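Protein LRIM1 (Anopheles gambiae, PDB 3O53) pairs with APL1C in a heterodimeric complex that regulates complement-like immunity in the mosquito, the portion here being its leucine-rich repeat domain. Local coordinates at residues Asn64-Val69 and Thr84-Asn89; Asp150-Glu155 and His173-Tyr178; Lys194-Ser199 and Thr217-Arg222; Leu233-Asn238 and Ser259-Val264. All coordinates share one frame; numbering follows the deposited sequence.

Contact 1 (Asn64-Val69 and Thr84-Asn89); sequences NLSSNV and TLDLNN. With NAG (2-acetamido-2-deoxy-beta-D-glucopyranose), chain C.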
# COMPACT_ATOMS: atom_id res chain seq x y z
N ASN A 64 -7.49 -18.91 7.08
CA ASN A 64 -8.44 -17.82 6.89
C ASN A 64 -9.13 -17.44 8.20
O ASN A 64 -9.94 -18.19 8.72
CB ASN A 64 -9.49 -18.24 5.85
CG ASN A 64 -10.21 -17.05 5.24
OD1 ASN A 64 -10.45 -16.04 5.89
ND2 ASN A 64 -10.57 -17.19 3.96
N LEU A 65 -8.77 -16.28 8.73
CA LEU A 65 -9.31 -15.79 9.99
C LEU A 65 -10.23 -14.59 9.78
O LEU A 65 -10.60 -13.92 10.74
CB LEU A 65 -8.17 -15.37 10.93
CG LEU A 65 -7.13 -16.45 11.22
CD1 LEU A 65 -5.98 -15.89 12.05
CD2 LEU A 65 -7.78 -17.63 11.94
N SER A 66 -10.60 -14.32 8.53
CA SER A 66 -11.34 -13.10 8.22
C SER A 66 -12.71 -13.04 8.88
O SER A 66 -13.35 -14.07 9.12
CB SER A 66 -11.49 -12.91 6.70
OG SER A 66 -12.42 -13.82 6.14
N SER A 67 -13.15 -11.82 9.17
CA SER A 67 -14.48 -11.57 9.72
C SER A 67 -14.70 -12.28 11.06
O SER A 67 -15.79 -12.79 11.33
CB SER A 67 -15.56 -11.96 8.71
OG SER A 67 -15.49 -11.12 7.56
N ASN A 68 -13.65 -12.33 11.88
CA ASN A 68 -13.80 -12.69 13.28
C ASN A 68 -13.76 -11.41 14.11
O ASN A 68 -14.15 -10.35 13.64
CB ASN A 68 -12.70 -13.67 13.72
CG ASN A 68 -12.99 -15.09 13.28
OD1 ASN A 68 -13.36 -15.94 14.08
ND2 ASN A 68 -12.83 -15.35 11.99
N VAL A 69 -13.29 -11.50 15.35
CA VAL A 69 -13.20 -10.33 16.21
C VAL A 69 -11.86 -10.31 16.94
O VAL A 69 -11.78 -9.88 18.09
CB VAL A 69 -14.36 -10.28 17.21
CG1 VAL A 69 -15.67 -10.01 16.48
CG2 VAL A 69 -14.44 -11.59 17.99
N THR A 84 -0.22 -18.38 3.07
CA THR A 84 -1.28 -17.41 2.84
C THR A 84 -2.05 -17.22 4.13
O THR A 84 -2.47 -18.18 4.75
CB THR A 84 -2.23 -17.90 1.72
OG1 THR A 84 -1.48 -18.11 0.53
CG2 THR A 84 -3.32 -16.88 1.44
N LEU A 85 -2.20 -15.97 4.54
CA LEU A 85 -2.92 -15.64 5.76
C LEU A 85 -3.91 -14.55 5.44
O LEU A 85 -3.53 -13.51 4.91
CB LEU A 85 -1.94 -15.14 6.83
CG LEU A 85 -2.57 -14.67 8.13
CD1 LEU A 85 -3.28 -15.83 8.84
CD2 LEU A 85 -1.50 -14.07 9.04
N ASP A 86 -5.17 -14.77 5.77
CA ASP A 86 -6.19 -13.74 5.57
C ASP A 86 -6.87 -13.42 6.90
O ASP A 86 -7.58 -14.25 7.45
CB ASP A 86 -7.21 -14.22 4.54
CG ASP A 86 -8.26 -13.16 4.22
OD1 ASP A 86 -8.43 -12.20 5.00
OD2 ASP A 86 -8.94 -13.30 3.18
N LEU A 87 -6.65 -12.22 7.42
CA LEU A 87 -7.36 -11.78 8.62
C LEU A 87 -8.13 -10.49 8.35
O LEU A 87 -8.37 -9.71 9.26
CB LEU A 87 -6.41 -11.58 9.79
CG LEU A 87 -5.36 -10.49 9.62
CD1 LEU A 87 -5.09 -9.77 10.93
CD2 LEU A 87 -4.09 -11.12 9.06
N ASN A 88 -8.50 -10.28 7.09
CA ASN A 88 -9.36 -9.16 6.72
C ASN A 88 -10.53 -9.04 7.70
O ASN A 88 -11.13 -10.05 8.08
CB ASN A 88 -9.93 -9.34 5.31
CG ASN A 88 -8.91 -9.07 4.21
OD1 ASN A 88 -7.82 -8.55 4.46
ND2 ASN A 88 -9.27 -9.43 2.98
N ASN A 89 -10.85 -7.80 8.07
CA ASN A 89 -12.03 -7.52 8.88
C ASN A 89 -11.94 -8.15 10.26
O ASN A 89 -12.73 -9.02 10.63
CB ASN A 89 -13.29 -7.95 8.15
CG ASN A 89 -13.44 -7.27 6.81
OD1 ASN A 89 -13.51 -6.04 6.74
ND2 ASN A 89 -13.45 -8.05 5.74
C1 NAG C . -11.38 -16.10 3.49
C2 NAG C . -11.08 -16.06 2.00
C3 NAG C . -11.91 -14.98 1.33
C4 NAG C . -13.38 -15.11 1.70
C5 NAG C . -13.56 -15.20 3.21
C6 NAG C . -15.02 -15.45 3.56
C7 NAG C . -8.82 -16.55 1.21
C8 NAG C . -7.43 -16.01 1.13
N2 NAG C . -9.69 -15.74 1.81
O3 NAG C . -11.71 -15.03 -0.06
O4 NAG C . -14.06 -13.98 1.24
O5 NAG C . -12.76 -16.25 3.72
O6 NAG C . -15.40 -16.70 3.02
O7 NAG C . -9.11 -17.65 0.75
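The amide of Asn-64 and the carboxylate of Asp-86 stand next to each other on adjoining parallel strands, with Asn-64 OD1 4.0 Å from Asp-86 CB, and each flat group divides its two outer atoms between backbone and sugar. Asn-64 OD1 accepts the N-H of Ser-66 in the carbonyl plane, while its ND2 is joined covalently to C1 of the N-acetylglucosamine. Asp-86 is shared likewise, but by hydrogen bonds alone: OD1 takes the N-H of Asn-88 at 2.8 Å, and OD2 accepts the N2-H of the sugar at 2.9 Å in a nearly straight bond (166°). Ser-66 CB lies 3.6 Å from Asp-86 OD1. The parallel register puts both residues on one side of the strands, and similar chi1 values (-160° in Asn-64, -176° in Asp-86) extend their ends alike. The sugar thereby bridges the two strands, and its hydrogen bond to Asp-86 probably restrains rotation about the link to Asn-64.

Beneath this polar layer, Leu-65 N donates to Asp-86 O at 2.7 Å and Ser-67 N to Asn-88 O at 2.9 Å. On the buried side, Leu-65 CD1 meets Leu-85 CD1 at 4.2 Å. Asn-68 ND2 reaches back to Leu-65 O, a carbonyl that Asn-90 ND2 also grips. Such a stacked asparagine ladder is a hallmark of the leucine-rich repeat solenoid, joined here by two Asx turns and a glycosylated asparagine on the strand face.

Contact 2 (Asp150-Glu155 and His173-Tyr178); sequences DLKLNE and HLNLQY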
# COMPACT_ATOMS: atom_id res chain seq x y z
N ASP A 150 -0.10 -2.66 -0.63
CA ASP A 150 -1.25 -1.77 -0.55
C ASP A 150 -1.34 -1.18 0.85
O ASP A 150 -1.63 -1.89 1.80
CB ASP A 150 -2.54 -2.53 -0.89
CG ASP A 150 -3.75 -1.61 -0.91
OD1 ASP A 150 -3.57 -0.37 -0.91
OD2 ASP A 150 -4.89 -2.12 -0.94
N LEU A 151 -1.07 0.11 0.95
CA LEU A 151 -1.14 0.82 2.23
C LEU A 151 -2.15 1.96 2.18
O LEU A 151 -2.07 2.90 2.96
CB LEU A 151 0.24 1.36 2.63
CG LEU A 151 1.21 0.30 3.15
CD1 LEU A 151 2.66 0.76 3.04
CD2 LEU A 151 0.87 -0.07 4.60
N LYS A 152 -3.12 1.87 1.27
CA LYS A 152 -4.12 2.93 1.16
C LYS A 152 -4.96 3.07 2.42
O LYS A 152 -5.11 2.12 3.19
CB LYS A 152 -5.03 2.69 -0.06
CG LYS A 152 -6.09 1.60 0.13
CD LYS A 152 -7.11 1.69 -1.03
CE LYS A 152 -8.08 0.52 -1.04
NZ LYS A 152 -7.42 -0.73 -1.53
N LEU A 153 -5.53 4.26 2.62
CA LEU A 153 -6.40 4.54 3.77
C LEU A 153 -5.69 4.27 5.09
O LEU A 153 -6.28 3.76 6.03
CB LEU A 153 -7.69 3.71 3.71
CG LEU A 153 -8.67 4.05 2.58
CD1 LEU A 153 -9.86 3.08 2.58
CD2 LEU A 153 -9.16 5.49 2.69
N ASN A 154 -4.42 4.61 5.16
CA ASN A 154 -3.75 4.59 6.45
C ASN A 154 -3.44 6.02 6.88
O ASN A 154 -4.06 6.96 6.40
CB ASN A 154 -2.51 3.68 6.40
CG ASN A 154 -2.88 2.21 6.60
OD1 ASN A 154 -3.11 1.77 7.73
ND2 ASN A 154 -2.94 1.46 5.52
N GLU A 155 -2.52 6.19 7.82
CA GLU A 155 -2.25 7.52 8.35
C GLU A 155 -0.79 7.91 8.17
O GLU A 155 -0.21 8.60 9.01
CB GLU A 155 -2.62 7.54 9.83
CG GLU A 155 -4.11 7.38 10.07
CD GLU A 155 -4.44 7.11 11.52
OE1 GLU A 155 -3.56 7.30 12.38
OE2 GLU A 155 -5.59 6.71 11.81
N HIS A 173 3.86 -2.93 -7.51
CA HIS A 173 2.74 -2.04 -7.23
C HIS A 173 2.86 -1.46 -5.82
O HIS A 173 3.01 -2.19 -4.85
CB HIS A 173 1.41 -2.79 -7.35
CG HIS A 173 1.18 -3.42 -8.70
ND1 HIS A 173 0.76 -2.69 -9.79
CD2 HIS A 173 1.32 -4.69 -9.12
CE1 HIS A 173 0.64 -3.50 -10.83
NE2 HIS A 173 0.98 -4.72 -10.45
N LEU A 174 2.78 -0.14 -5.73
CA LEU A 174 2.82 0.56 -4.44
C LEU A 174 1.61 1.49 -4.37
O LEU A 174 1.55 2.45 -5.12
CB LEU A 174 4.13 1.36 -4.32
CG LEU A 174 4.37 2.15 -3.02
CD1 LEU A 174 4.18 1.29 -1.81
CD2 LEU A 174 5.77 2.79 -3.02
N ASN A 175 0.66 1.20 -3.48
CA ASN A 175 -0.52 2.04 -3.30
C ASN A 175 -0.42 2.77 -1.97
O ASN A 175 -0.38 2.14 -0.93
CB ASN A 175 -1.80 1.19 -3.31
CG ASN A 175 -3.07 2.01 -3.54
OD1 ASN A 175 -3.11 3.24 -3.33
ND2 ASN A 175 -4.12 1.32 -3.99
N LEU A 176 -0.37 4.09 -2.03
CA LEU A 176 -0.23 4.89 -0.82
C LEU A 176 -1.31 5.97 -0.83
O LEU A 176 -1.19 6.98 -0.15
CB LEU A 176 1.16 5.54 -0.77
CG LEU A 176 2.31 4.59 -0.43
CD1 LEU A 176 3.65 5.18 -0.86
CD2 LEU A 176 2.31 4.29 1.07
N GLN A 177 -2.35 5.74 -1.63
CA GLN A 177 -3.43 6.72 -1.79
C GLN A 177 -4.20 6.89 -0.48
O GLN A 177 -4.31 5.96 0.32
CB GLN A 177 -4.39 6.29 -2.92
CG GLN A 177 -5.57 5.48 -2.43
CD GLN A 177 -6.14 4.51 -3.45
OE1 GLN A 177 -5.42 3.66 -3.97
NE2 GLN A 177 -7.44 4.60 -3.70
N TYR A 178 -4.72 8.09 -0.25
CA TYR A 178 -5.53 8.37 0.93
C TYR A 178 -4.77 8.17 2.24
O TYR A 178 -5.27 7.59 3.20
CB TYR A 178 -6.80 7.52 0.91
CG TYR A 178 -7.83 8.03 -0.07
CD1 TYR A 178 -8.37 9.30 0.08
CD2 TYR A 178 -8.26 7.26 -1.15
CE1 TYR A 178 -9.30 9.79 -0.82
CE2 TYR A 178 -9.21 7.75 -2.05
CZ TYR A 178 -9.72 9.02 -1.87
OH TYR A 178 -10.66 9.54 -2.73
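Leu-151 and Leu-176 form the close-packed half of this contact, lying side by side with Leu-151 CB 3.9 Å from Leu-176 CD2 and both leucine tips directed into the interior of the solenoid. The backbone is drawn together at the same level, where Leu-151 N donates to Asn-175 O at 2.9 Å in the carbonyl plane. Two residues further on, Leu-153 N binds Gln-177 O in the same manner. Asp-150 and Asn-175 run alongside each other with carboxylate and amide planes only 18° apart, and Asp-150 OD1 rests 3.4 Å from Asn-175 CB. Each oxygen OD1 also closes an Asx turn, Asp-150 over Lys-152 N and Asn-175 over Gln-177 N.

The outer half is more open to solvent and is made by longer side chains. Lys-152 packs its CB 3.7 Å from Gln-177 CG, then bends at its last torsion (chi4 -74°), which returns NZ to Asp-150. That salt bridge, 2.9 Å from Lys-152 NZ to Asp-150 OD2, uses the syn lone pair of the acid, yet it joins a strand-end residue to the turn after it, within one segment, and does not span the contact. At the exposed end Leu-153 CD2 touches Tyr-178 CB at 3.6 Å and approaches the ring obliquely.

Neighbouring strands flank the contact on both sides. Asp-150 is hydrogen-bonded through its backbone to Ile-125 and Leu-127, Asn-154 side-chain atoms bind Leu-127 and Ile-132, and on the far side Leu-174 and Asn-175 pack against strand 195-197, so the pair is an interior rung between strands 123-126 and 195-197.

Contact 3 (Lys194-Ser199 and Thr217-Arg222); sequences KTLDLS and TWISLR
Trp-218 and Asp-197 meet because both side chains leave their strands with CG opposite the backbone N, Trp-218 at chi1 -168° and Asp-197 at -166°, so that they extend the same way along one side of the parallel pair. The indole thus passes diagonally across to the neighbouring strand: its CZ3 lies 3.7 Å from Asp-197 CB and its CH2 3.8 Å from Asp-197 OD2, with carboxylate and ring planes steeply inclined, 66° apart. Leu-196 O sits at the ring edge, in plane. Nearer the root, the Thr-195 and Trp-218 side chains cross obliquely, with Thr-195 CG2 3.8 Å from Trp-218 CB.

The backbone beneath is a regular parallel ladder in which Trp-218 N, Leu-196 N, Ser-220 N and Leu-198 N each bond across in turn. Lys-194 O opens it by accepting from both Thr-217 N and Trp-218 N. On the reverse side, Leu-196 CD2 and Ile-219 CD1 lie 4.1 Å apart, side by side in the hydrophobic core.

Asp-197 OD1 is held by two donors of one residue, Ser-199 N at 3.1 Å on the anti side and Ser-199 OG at 2.7 Å on the syn side, both somewhat out of the carboxylate plane. Ser-220 OG makes the matching ST turn to Arg-222 N. Trp-218 also stacks on His-241, so an aromatic pair and a carboxylate share this strand face. The double grip on Asp-197 OD1 would tend to stabilise its ionised form.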
# COMPACT_ATOMS: atom_id res chain seq x y z
N LYS A 194 5.55 -1.03 -11.60
CA LYS A 194 4.57 -0.74 -12.65
C LYS A 194 3.60 0.38 -12.28
O LYS A 194 3.23 1.18 -13.12
CB LYS A 194 3.78 -2.00 -12.98
CG LYS A 194 4.53 -2.99 -13.84
CD LYS A 194 3.72 -4.25 -14.09
CE LYS A 194 4.18 -5.39 -13.21
NZ LYS A 194 5.55 -5.86 -13.58
N THR A 195 3.16 0.42 -11.02
CA THR A 195 2.18 1.42 -10.63
C THR A 195 2.55 2.07 -9.30
O THR A 195 3.00 1.41 -8.37
CB THR A 195 0.76 0.82 -10.54
OG1 THR A 195 0.61 0.10 -9.32
CG2 THR A 195 0.49 -0.11 -11.71
N LEU A 196 2.36 3.39 -9.24
CA LEU A 196 2.56 4.13 -8.01
C LEU A 196 1.36 5.03 -7.80
O LEU A 196 1.12 5.93 -8.60
CB LEU A 196 3.84 4.97 -8.10
CG LEU A 196 4.14 5.91 -6.93
CD1 LEU A 196 4.30 5.11 -5.64
CD2 LEU A 196 5.39 6.72 -7.24
N ASP A 197 0.61 4.80 -6.73
CA ASP A 197 -0.55 5.62 -6.44
C ASP A 197 -0.31 6.45 -5.19
O ASP A 197 -0.25 5.93 -4.08
CB ASP A 197 -1.79 4.73 -6.27
CG ASP A 197 -3.08 5.52 -6.31
OD1 ASP A 197 -3.01 6.77 -6.32
OD2 ASP A 197 -4.17 4.89 -6.31
N LEU A 198 -0.13 7.75 -5.38
CA LEU A 198 0.01 8.66 -4.23
C LEU A 198 -1.10 9.70 -4.23
O LEU A 198 -0.93 10.77 -3.69
CB LEU A 198 1.37 9.36 -4.26
CG LEU A 198 2.55 8.58 -3.66
CD1 LEU A 198 3.86 9.01 -4.33
CD2 LEU A 198 2.64 8.74 -2.13
N SER A 199 -2.25 9.37 -4.83
CA SER A 199 -3.35 10.32 -4.94
C SER A 199 -3.96 10.59 -3.57
O SER A 199 -3.80 9.79 -2.65
CB SER A 199 -4.42 9.82 -5.92
OG SER A 199 -4.91 8.56 -5.53
N THR A 217 4.25 2.46 -15.44
CA THR A 217 3.20 2.52 -16.44
C THR A 217 2.08 3.44 -15.97
O THR A 217 1.45 4.13 -16.76
CB THR A 217 2.62 1.11 -16.67
OG1 THR A 217 3.66 0.24 -17.13
CG2 THR A 217 1.50 1.14 -17.70
N TRP A 218 1.84 3.45 -14.66
CA TRP A 218 0.68 4.13 -14.10
C TRP A 218 1.16 4.91 -12.88
O TRP A 218 1.78 4.33 -12.00
CB TRP A 218 -0.35 3.07 -13.71
CG TRP A 218 -1.75 3.53 -13.34
CD1 TRP A 218 -2.88 3.36 -14.09
CD2 TRP A 218 -2.17 4.16 -12.12
NE1 TRP A 218 -3.97 3.87 -13.42
CE2 TRP A 218 -3.56 4.36 -12.21
CE3 TRP A 218 -1.50 4.58 -10.96
CZ2 TRP A 218 -4.30 4.96 -11.19
CZ3 TRP A 218 -2.23 5.18 -9.95
CH2 TRP A 218 -3.62 5.37 -10.07
N ILE A 219 0.90 6.21 -12.85
CA ILE A 219 1.21 7.00 -11.67
C ILE A 219 0.15 8.06 -11.45
O ILE A 219 -0.32 8.69 -12.40
CB ILE A 219 2.60 7.66 -11.76
CG1 ILE A 219 2.89 8.47 -10.50
CG2 ILE A 219 2.70 8.57 -12.98
CD1 ILE A 219 4.29 9.04 -10.45
N SER A 220 -0.23 8.27 -10.19
CA SER A 220 -1.16 9.33 -9.85
C SER A 220 -0.70 10.11 -8.62
O SER A 220 -0.35 9.54 -7.59
CB SER A 220 -2.55 8.77 -9.57
OG SER A 220 -3.45 9.83 -9.26
N LEU A 221 -0.66 11.43 -8.76
CA LEU A 221 -0.54 12.32 -7.63
C LEU A 221 -1.77 13.22 -7.62
O LEU A 221 -1.72 14.37 -7.19
CB LEU A 221 0.76 13.13 -7.71
CG LEU A 221 2.02 12.43 -7.20
CD1 LEU A 221 2.47 11.34 -8.18
CD2 LEU A 221 3.16 13.43 -6.97
N ARG A 222 -2.89 12.69 -8.10
CA ARG A 222 -4.13 13.47 -8.14
C ARG A 222 -4.52 13.95 -6.75
O ARG A 222 -4.32 13.24 -5.77
CB ARG A 222 -5.27 12.63 -8.72
CG ARG A 222 -6.62 13.34 -8.69
CD ARG A 222 -7.76 12.38 -8.95
NE ARG A 222 -9.03 13.05 -9.16
CZ ARG A 222 -10.20 12.42 -9.19
NH1 ARG A 222 -10.25 11.10 -9.01
NH2 ARG A 222 -11.32 13.10 -9.40

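Contact 4 (Leu233-Asn238 and Ser259-Val264); sequences LRFSQN and SKNQRV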
# COMPACT_ATOMS: atom_id res chain seq x y z
N LEU A 233 13.13 15.61 -13.84
CA LEU A 233 12.46 14.31 -13.89
C LEU A 233 12.25 13.87 -15.34
O LEU A 233 11.91 14.68 -16.19
CB LEU A 233 11.10 14.39 -13.18
CG LEU A 233 11.09 14.47 -11.65
CD1 LEU A 233 9.65 14.64 -11.16
CD2 LEU A 233 11.74 13.22 -11.03
N ARG A 234 12.46 12.59 -15.59
CA ARG A 234 12.20 12.00 -16.90
C ARG A 234 11.44 10.69 -16.73
O ARG A 234 11.79 9.86 -15.90
CB ARG A 234 13.52 11.72 -17.63
CG ARG A 234 14.39 12.93 -17.85
CD ARG A 234 13.85 13.85 -18.94
NE ARG A 234 14.78 14.94 -19.21
CZ ARG A 234 14.78 16.10 -18.56
NH1 ARG A 234 13.89 16.34 -17.60
NH2 ARG A 234 15.66 17.04 -18.87
N PHE A 235 10.38 10.50 -17.52
CA PHE A 235 9.70 9.22 -17.53
C PHE A 235 10.01 8.46 -18.81
O PHE A 235 10.64 9.00 -19.72
CB PHE A 235 8.19 9.42 -17.33
CG PHE A 235 7.85 9.88 -15.94
CD1 PHE A 235 7.56 8.97 -14.95
CD2 PHE A 235 7.87 11.24 -15.61
CE1 PHE A 235 7.26 9.38 -13.65
CE2 PHE A 235 7.58 11.66 -14.32
CZ PHE A 235 7.27 10.73 -13.34
N SER A 236 9.58 7.21 -18.87
CA SER A 236 9.91 6.31 -19.97
C SER A 236 8.71 6.12 -20.89
O SER A 236 7.62 6.63 -20.63
CB SER A 236 10.32 4.95 -19.43
OG SER A 236 9.20 4.24 -18.94
N GLN A 237 8.93 5.37 -21.97
CA GLN A 237 7.86 5.07 -22.92
C GLN A 237 6.84 4.10 -22.35
O GLN A 237 5.80 3.87 -22.96
CB GLN A 237 8.45 4.49 -24.21
CG GLN A 237 8.60 5.51 -25.32
CD GLN A 237 8.62 4.88 -26.70
OE1 GLN A 237 8.32 3.69 -26.85
NE2 GLN A 237 8.97 5.66 -27.71
N ASN A 238 7.14 3.52 -21.19
CA ASN A 238 6.21 2.63 -20.51
C ASN A 238 4.97 3.37 -20.03
O ASN A 238 3.90 2.78 -19.88
CB ASN A 238 6.88 1.98 -19.30
CG ASN A 238 7.93 0.97 -19.69
OD1 ASN A 238 7.89 0.41 -20.78
ND2 ASN A 238 8.87 0.73 -18.79
N SER A 259 8.36 20.55 -21.27
CA SER A 259 9.27 20.92 -22.35
C SER A 259 10.25 19.78 -22.64
O SER A 259 10.70 19.62 -23.76
CB SER A 259 10.04 22.18 -21.99
OG SER A 259 11.04 21.91 -21.02
N LYS A 260 10.58 18.99 -21.63
CA LYS A 260 11.55 17.92 -21.79
C LYS A 260 10.91 16.55 -21.60
O LYS A 260 11.59 15.53 -21.58
CB LYS A 260 12.72 18.12 -20.84
CG LYS A 260 13.52 19.37 -21.16
CD LYS A 260 14.68 19.58 -20.20
CE LYS A 260 15.53 20.77 -20.61
NZ LYS A 260 16.62 21.04 -19.63
N ASN A 261 9.59 16.55 -21.47
CA ASN A 261 8.80 15.33 -21.39
C ASN A 261 7.54 15.48 -22.26
O ASN A 261 6.42 15.31 -21.79
CB ASN A 261 8.39 15.06 -19.95
CG ASN A 261 9.58 14.70 -19.06
OD1 ASN A 261 9.89 13.53 -18.87
ND2 ASN A 261 10.24 15.72 -18.52
N GLN A 262 7.75 15.79 -23.53
CA GLN A 262 6.64 16.06 -24.44
C GLN A 262 5.62 14.93 -24.51
O GLN A 262 4.41 15.17 -24.54
CB GLN A 262 7.18 16.36 -25.85
CG GLN A 262 7.70 17.77 -26.02
CD GLN A 262 6.65 18.81 -25.65
OE1 GLN A 262 5.45 18.55 -25.73
NE2 GLN A 262 7.10 19.99 -25.23
N ARG A 263 6.11 13.70 -24.55
CA ARG A 263 5.22 12.54 -24.57
C ARG A 263 4.41 12.41 -23.28
O ARG A 263 3.28 11.92 -23.28
CB ARG A 263 6.00 11.25 -24.80
CG ARG A 263 5.11 10.03 -24.82
CD ARG A 263 5.88 8.75 -25.10
NE ARG A 263 4.98 7.60 -25.20
CZ ARG A 263 4.44 6.99 -24.15
NH1 ARG A 263 4.71 7.41 -22.93
NH2 ARG A 263 3.62 5.95 -24.32
N VAL A 264 4.99 12.83 -22.16
CA VAL A 264 4.26 12.79 -20.90
C VAL A 264 3.09 13.77 -20.97
O VAL A 264 2.01 13.49 -20.47
CB VAL A 264 5.18 13.08 -19.68
CG1 VAL A 264 4.37 13.07 -18.38
CG2 VAL A 264 6.31 12.06 -19.62
O HOH W 1 10.18 11.47 -20.41
O HOH W 2 6.51 9.13 -21.58
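Asn-261 ND2 donates to Leu-233 O at 3.0 Å, joining the repeat loop to the start of helix 262-276, and Arg-234 NH1 shares the same carbonyl from above its plane at 2.9 Å. The other end of the Asn-261 amide faces the backbone of Phe-235: OD1 takes a weak hydrogen bond from Phe-235 N at 3.4 Å and a shorter one from a water that also donates to Phe-235 O. One side chain thus binds the backbone of Leu-233 and Phe-235, on the two sides of Arg-234, and the ND2 group is further fixed by Phe-257 O. A second water joins Ser-236 O to Arg-263 NH1, which it meets at the edge of the guanidinium at 2.8 Å; Leu-239 O is another acceptor of that nitrogen.

Outward of these bonds, aliphatic carbons lie against the guanidinium faces. The Arg-234 chain bends at chi2 (-74°), and Lys-260 CB lies 3.6 Å above the guanidinium plane, over its centre. The like charges at Arg-234 NH2 and Lys-260 NZ stay 4.2 Å apart. Gln-237 CA lies over one face of the Arg-263 guanidinium, toward its rim. Inward, Phe-235 CB touches Val-264 CG2 at 4.0 Å, and both side chains lean on Phe-257.

Asn-261 occupies the helix N-cap position, although its side chain is turned to the repeat loop. A helical, disulfide-bonded segment closing the end of the core in this way is typical of the C-terminal cap of extracellular leucine-rich repeat domains.

One principle, a repeated rung, runs through the first three contacts, whereas contact 4 shows how the stack ends. Contacts 1, 2 and 3 all join neighbouring parallel strands and the turns after them. Contact 1 is the most buried, part of its cover being glycan; contact 2, its centre about 4 Å from that of the chain, has exposed residues at its rim; contact 3 adds an aromatic ring to the polar face. Contacts 2 and 3 are adjacent rungs, linked by Leu-176 N to Asp-197 O and by His-173 to Thr-195. Contact 4, centred about 42 Å from the centre of contact 1, replaces strand pairing with side-chain, water-mediated and guanidinium contacts between a loop and a helix start.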